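Local coordinates for putative uncharacterized protein (Pyrococcus furiosus, PDB 3V68) that is of uncharacterised function, belongs to the DUF2666 family, and probably binds double-stranded DNA, at residues S65-L70 / E203-I208; K71-P76 / L233-D238. All blocks are in the same frame, centred on the assembly; numbering follows the deposited sequence.

Contact 1 of 2, residues S65-L70 / E203-I208; sequences SLEEKL and EEIKEI
E67 and K206 bring the two backbones closest, their CA atoms 6.1 Å apart, where the short helical segments 66-70 and 203-208 pass at 9.6 Å between axes, running at 126° to each other. I205 carries most of the packing. With its CG2 branch anti to the backbone N, the methyl reaches across to the first helix and meets E67 and L70 there: it lies 3.8 Å from E67 O and 4.1 Å from E67 CB. The side chains of L70 and I205 cross obliquely, with both CB and CD1 of L70 about 4.0 Å from I205 CG2. E67 uses its aliphatic part: its chain bends at the second torsion (chi2 85°), CG rests 4.0 Å from K206 CA, and the carboxylate turns back toward the start of its own helix, where S65 OG makes a weak bond to E67 OE1. That helix starts with a capping box: S65 N donates to E68 OE1, which accepts with its anti lone pair, and E68 N returns a weak bond to S65 OG. K206 is exposed, and its amine leads away from the contact. V209, further along helix 202-213, continues the apolar surface against L66, E67 and L70. The two DUF2666 sequences, 3-118 and 134-251, therefore meet here through van der Waals contact.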
loop_
_atom_site.group_PDB
_atom_site.type_symbol
_atom_site.label_atom_id
_atom_site.label_comp_id
_atom_site.label_asym_id
_atom_site.label_seq_id
_atom_site.Cartn_x
_atom_site.Cartn_y
_atom_site.Cartn_z
ATOM N N SER A 65 1.135 14.026 -18.389
ATOM C CA SER A 65 2.429 13.758 -17.774
ATOM C C SER A 65 2.227 13.434 -16.301
ATOM O O SER A 65 1.127 13.592 -15.776
ATOM C CB SER A 65 3.306 15.000 -17.884
ATOM O OG SER A 65 2.723 16.074 -17.166
ATOM N N LEU A 66 3.290 13.000 -15.632
ATOM C CA LEU A 66 3.235 12.772 -14.186
ATOM C C LEU A 66 2.704 13.996 -13.440
ATOM O O LEU A 66 1.808 13.872 -12.604
ATOM C CB LEU A 66 4.605 12.368 -13.639
ATOM C CG LEU A 66 4.723 12.224 -12.116
ATOM C CD1 LEU A 66 3.755 11.169 -11.591
ATOM C CD2 LEU A 66 6.149 11.889 -11.729
ATOM N N GLU A 67 3.252 15.169 -13.756
ATOM C CA GLU A 67 2.854 16.413 -13.098
ATOM C C GLU A 67 1.365 16.699 -13.272
ATOM O O GLU A 67 0.701 17.145 -12.335
ATOM C CB GLU A 67 3.687 17.595 -13.610
ATOM C CG GLU A 67 5.173 17.538 -13.234
ATOM C CD GLU A 67 6.033 16.720 -14.195
ATOM O OE1 GLU A 67 5.491 16.030 -15.085
ATOM O OE2 GLU A 67 7.273 16.765 -14.058
ATOM N N GLU A 68 0.852 16.428 -14.469
ATOM C CA GLU A 68 -0.567 16.612 -14.757
ATOM C C GLU A 68 -1.430 15.600 -14.007
ATOM O O GLU A 68 -2.513 15.938 -13.525
ATOM C CB GLU A 68 -0.827 16.532 -16.261
ATOM C CG GLU A 68 -0.281 17.727 -17.019
ATOM C CD GLU A 68 -0.547 17.659 -18.507
ATOM O OE1 GLU A 68 -0.147 16.667 -19.153
ATOM O OE2 GLU A 68 -1.137 18.621 -19.038
ATOM N N LYS A 69 -0.937 14.368 -13.903
ATOM C CA LYS A 69 -1.636 13.319 -13.166
ATOM C C LYS A 69 -1.731 13.661 -11.683
ATOM O O LYS A 69 -2.780 13.475 -11.066
ATOM C CB LYS A 69 -0.965 11.960 -13.369
ATOM C CG LYS A 69 -1.142 11.393 -14.770
ATOM C CD LYS A 69 -0.478 10.039 -14.899
ATOM C CE LYS A 69 -0.797 9.396 -16.236
ATOM N NZ LYS A 69 -0.045 8.121 -16.406
ATOM N N LEU A 70 -0.633 14.166 -11.121
ATOM C CA LEU A 70 -0.612 14.589 -9.720
ATOM C C LEU A 70 -1.612 15.713 -9.449
ATOM O O LEU A 70 -2.354 15.667 -8.470
ATOM C CB LEU A 70 0.803 14.987 -9.285
ATOM C CG LEU A 70 1.845 13.865 -9.259
ATOM C CD1 LEU A 70 3.217 14.418 -8.924
ATOM C CD2 LEU A 70 1.464 12.770 -8.274
ATOM N N GLU A 203 3.112 24.791 -10.670
ATOM C CA GLU A 203 4.514 25.200 -10.592
ATOM C C GLU A 203 5.261 24.459 -9.483
ATOM O O GLU A 203 6.387 24.003 -9.687
ATOM C CB GLU A 203 4.660 26.727 -10.433
ATOM C CG GLU A 203 3.856 27.366 -9.296
ATOM C CD GLU A 203 2.528 27.962 -9.750
ATOM O OE1 GLU A 203 2.147 29.022 -9.208
ATOM O OE2 GLU A 203 1.865 27.383 -10.642
ATOM N N GLU A 204 4.615 24.318 -8.328
ATOM C CA GLU A 204 5.224 23.666 -7.170
ATOM C C GLU A 204 5.270 22.144 -7.313
ATOM O O GLU A 204 6.211 21.501 -6.837
ATOM C CB GLU A 204 4.499 24.061 -5.888
ATOM C CG GLU A 204 5.322 23.812 -4.644
ATOM C CD GLU A 204 4.807 24.544 -3.424
ATOM O OE1 GLU A 204 5.643 24.930 -2.582
ATOM O OE2 GLU A 204 3.577 24.735 -3.304
ATOM N N ILE A 205 4.252 21.578 -7.960
ATOM C CA ILE A 205 4.250 20.157 -8.316
ATOM C C ILE A 205 5.453 19.836 -9.211
ATOM O O ILE A 205 6.170 18.860 -8.981
ATOM C CB ILE A 205 2.913 19.737 -8.995
ATOM C CG1 ILE A 205 1.758 19.821 -7.986
ATOM C CG2 ILE A 205 3.013 18.324 -9.592
ATOM C CD1 ILE A 205 0.362 19.648 -8.587
ATOM N N LYS A 206 5.678 20.678 -10.220
ATOM C CA LYS A 206 6.835 20.549 -11.096
ATOM C C LYS A 206 8.142 20.559 -10.295
ATOM O O LYS A 206 9.008 19.713 -10.490
ATOM C CB LYS A 206 6.834 21.686 -12.126
ATOM C CG LYS A 206 7.825 21.514 -13.269
ATOM C CD LYS A 206 7.779 22.699 -14.238
ATOM C CE LYS A 206 6.442 22.801 -14.973
ATOM N NZ LYS A 206 6.376 24.011 -15.851
ATOM N N GLU A 207 8.262 21.513 -9.378
ATOM C CA GLU A 207 9.454 21.638 -8.550
ATOM C C GLU A 207 9.701 20.421 -7.657
ATOM O O GLU A 207 10.834 19.949 -7.544
ATOM C CB GLU A 207 9.377 22.908 -7.701
ATOM C CG GLU A 207 9.574 24.184 -8.507
ATOM C CD GLU A 207 8.985 25.415 -7.838
ATOM O OE1 GLU A 207 8.511 25.321 -6.687
ATOM O OE2 GLU A 207 8.991 26.487 -8.480
ATOM N N ILE A 208 8.644 19.910 -7.029
ATOM C CA ILE A 208 8.830 18.797 -6.102
ATOM C C ILE A 208 9.128 17.478 -6.824
ATOM O O ILE A 208 9.900 16.655 -6.330
ATOM C CB ILE A 208 7.689 18.676 -5.042
ATOM C CG1 ILE A 208 8.198 17.896 -3.815
ATOM C CG2 ILE A 208 6.405 18.083 -5.637
ATOM C CD1 ILE A 208 7.196 17.734 -2.677
#

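Contact 2 of 2, residues K71-P76 / L233-D238; sequences KALISP and LGLKVD
I74 and L235 meet at about a right angle, the CG2 methyl of I74 set against the isobutyl fork of L235. With CG1 between the backbone N and the carbonyl carbon (chi1 65°), CG2 of I74 is left anti to the carbonyl carbon and faces segment 233-238. There it lies 3.8 Å from L235 CG, with both methyls of the fork at similar range. The same methyl sits 3.4 Å from L233 O and 4.0 Å from L233 CB, so one branch touches both leucines around G234, the positive-phi residue of a Schellman motif ending the preceding helix. L73 adds its CB, 3.9 Å from L235 CD2. Beyond these, L235 also packs on K102 and T106 of helix 91-110 and on L230. Cutting L235 back to an alanine is likely to open a gap beside I74 CG2 and leave L73 CB without the methyl it packs on. At the far end of the first segment, S75 OG donates to A72 O at 2.7 Å and accepts from V78 N, while A72 O also takes S75 N. The side-chain packing is apolar, apart from the approach of I74 CG2 to L233 O, and dispersion rather than a polar bond joins the two segments.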
loop_
_atom_site.group_PDB
_atom_site.type_symbol
_atom_site.label_atom_id
_atom_site.label_comp_id
_atom_site.label_asym_id
_atom_site.label_seq_id
_atom_site.Cartn_x
_atom_site.Cartn_y
_atom_site.Cartn_z
ATOM N N LYS A 71 -1.639 16.713 -10.329
ATOM C CA LYS A 71 -2.621 17.790 -10.224
ATOM C C LYS A 71 -4.055 17.243 -10.292
ATOM O O LYS A 71 -4.928 17.685 -9.545
ATOM C CB LYS A 71 -2.378 18.848 -11.307
ATOM C CG LYS A 71 -3.297 20.074 -11.227
ATOM C CD LYS A 71 -2.814 21.094 -10.198
ATOM C CE LYS A 71 -3.692 22.342 -10.168
ATOM N NZ LYS A 71 -3.705 23.081 -11.466
ATOM N N ALA A 72 -4.288 16.268 -11.166
ATOM C CA ALA A 72 -5.608 15.656 -11.282
ATOM C C ALA A 72 -5.988 14.909 -10.005
ATOM O O ALA A 72 -7.108 15.024 -9.527
ATOM C CB ALA A 72 -5.671 14.730 -12.481
ATOM N N LEU A 73 -5.041 14.164 -9.440
ATOM C CA LEU A 73 -5.319 13.353 -8.254
ATOM C C LEU A 73 -5.702 14.163 -7.011
ATOM O O LEU A 73 -6.436 13.668 -6.147
ATOM C CB LEU A 73 -4.142 12.421 -7.949
ATOM C CG LEU A 73 -3.987 11.194 -8.858
ATOM C CD1 LEU A 73 -2.593 10.593 -8.705
ATOM C CD2 LEU A 73 -5.054 10.132 -8.593
ATOM N N ILE A 74 -5.215 15.399 -6.927
ATOM C CA ILE A 74 -5.520 16.276 -5.793
ATOM C C ILE A 74 -6.699 17.221 -6.073
ATOM O O ILE A 74 -7.087 18.003 -5.203
ATOM C CB ILE A 74 -4.278 17.103 -5.333
ATOM C CG1 ILE A 74 -3.821 18.078 -6.427
ATOM C CG2 ILE A 74 -3.134 16.181 -4.915
ATOM C CD1 ILE A 74 -2.838 19.136 -5.940
ATOM N N SER A 75 -7.257 17.134 -7.281
ATOM C CA SER A 75 -8.297 18.061 -7.740
ATOM C C SER A 75 -9.661 17.814 -7.088
ATOM O O SER A 75 -9.987 16.679 -6.737
ATOM C CB SER A 75 -8.417 18.023 -9.270
ATOM O OG SER A 75 -9.060 16.841 -9.716
ATOM N N PRO A 76 -10.462 18.886 -6.914
ATOM C CA PRO A 76 -11.840 18.739 -6.436
ATOM C C PRO A 76 -12.690 17.848 -7.354
ATOM O O PRO A 76 -13.523 17.077 -6.866
ATOM C CB PRO A 76 -12.369 20.179 -6.453
ATOM C CG PRO A 76 -11.162 21.020 -6.305
ATOM C CD PRO A 76 -10.081 20.303 -7.058
ATOM N N LEU A 233 1.690 16.472 -1.173
ATOM C CA LEU A 233 0.476 16.763 -1.935
ATOM C C LEU A 233 -0.771 16.182 -1.268
ATOM O O LEU A 233 -1.885 16.334 -1.780
ATOM C CB LEU A 233 0.601 16.202 -3.356
ATOM C CG LEU A 233 1.409 16.968 -4.409
ATOM C CD1 LEU A 233 2.905 16.894 -4.141
ATOM C CD2 LEU A 233 1.093 16.412 -5.789
ATOM N N GLY A 234 -0.583 15.510 -0.135
ATOM C CA GLY A 234 -1.673 14.840 0.572
ATOM C C GLY A 234 -2.068 13.534 -0.092
ATOM O O GLY A 234 -3.190 13.048 0.087
ATOM N N LEU A 235 -1.148 12.970 -0.869
ATOM C CA LEU A 235 -1.408 11.721 -1.572
ATOM C C LEU A 235 -0.756 10.539 -0.874
ATOM O O LEU A 235 0.324 10.666 -0.292
ATOM C CB LEU A 235 -0.912 11.809 -3.019
ATOM C CG LEU A 235 -1.631 12.797 -3.948
ATOM C CD1 LEU A 235 -0.899 12.916 -5.273
ATOM C CD2 LEU A 235 -3.097 12.422 -4.176
ATOM N N LYS A 236 -1.422 9.388 -0.940
ATOM C CA LYS A 236 -0.918 8.151 -0.343
ATOM C C LYS A 236 -0.975 7.034 -1.362
ATOM O O LYS A 236 -1.869 7.014 -2.203
ATOM C CB LYS A 236 -1.767 7.753 0.865
ATOM C CG LYS A 236 -1.688 8.697 2.046
ATOM C CD LYS A 236 -2.686 8.282 3.108
ATOM C CE LYS A 236 -2.479 9.046 4.403
ATOM N NZ LYS A 236 -3.372 8.532 5.479
ATOM N N VAL A 237 -0.036 6.094 -1.264
ATOM C CA VAL A 237 -0.046 4.905 -2.122
ATOM C C VAL A 237 -0.182 3.618 -1.308
ATOM O O VAL A 237 -0.265 2.517 -1.869
ATOM C CB VAL A 237 1.190 4.824 -3.052
ATOM C CG1 VAL A 237 1.131 5.902 -4.134
ATOM C CG2 VAL A 237 2.503 4.893 -2.256
ATOM N N ASP A 238 -0.196 3.764 0.016
ATOM C CA ASP A 238 -0.456 2.655 0.934
ATOM C C ASP A 238 -1.807 2.908 1.605
ATOM O O ASP A 238 -2.004 3.955 2.223
ATOM C CB ASP A 238 0.677 2.524 1.973
ATOM C CG ASP A 238 2.052 2.319 1.332
ATOM O OD1 ASP A 238 2.165 1.474 0.415
ATOM O OD2 ASP A 238 3.027 2.998 1.748
#

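Contacts 1 and 2 follow one another along helix 66-73, their centres about 11 Å apart, and touch through side-chain packing. L70 CB lies 3.8 Å from L233 CD2 and L70 CD2 lies 3.8 Å from L235 CD1, so L70 packs against partners in both. In addition, I205 CD1 meets K71 CD at 3.8 Å, and I208 CG2 meets L233 CD1 at 4.0 Å. Helix 66-73, from the first half of the chain, is thus held against helix 202-213 at contact 1 and, at its end, against the loop after helix 219-231 at contact 2. Contact 1 lies farther out, its centre about 22 Å from the chain centre against about 14 Å for contact 2.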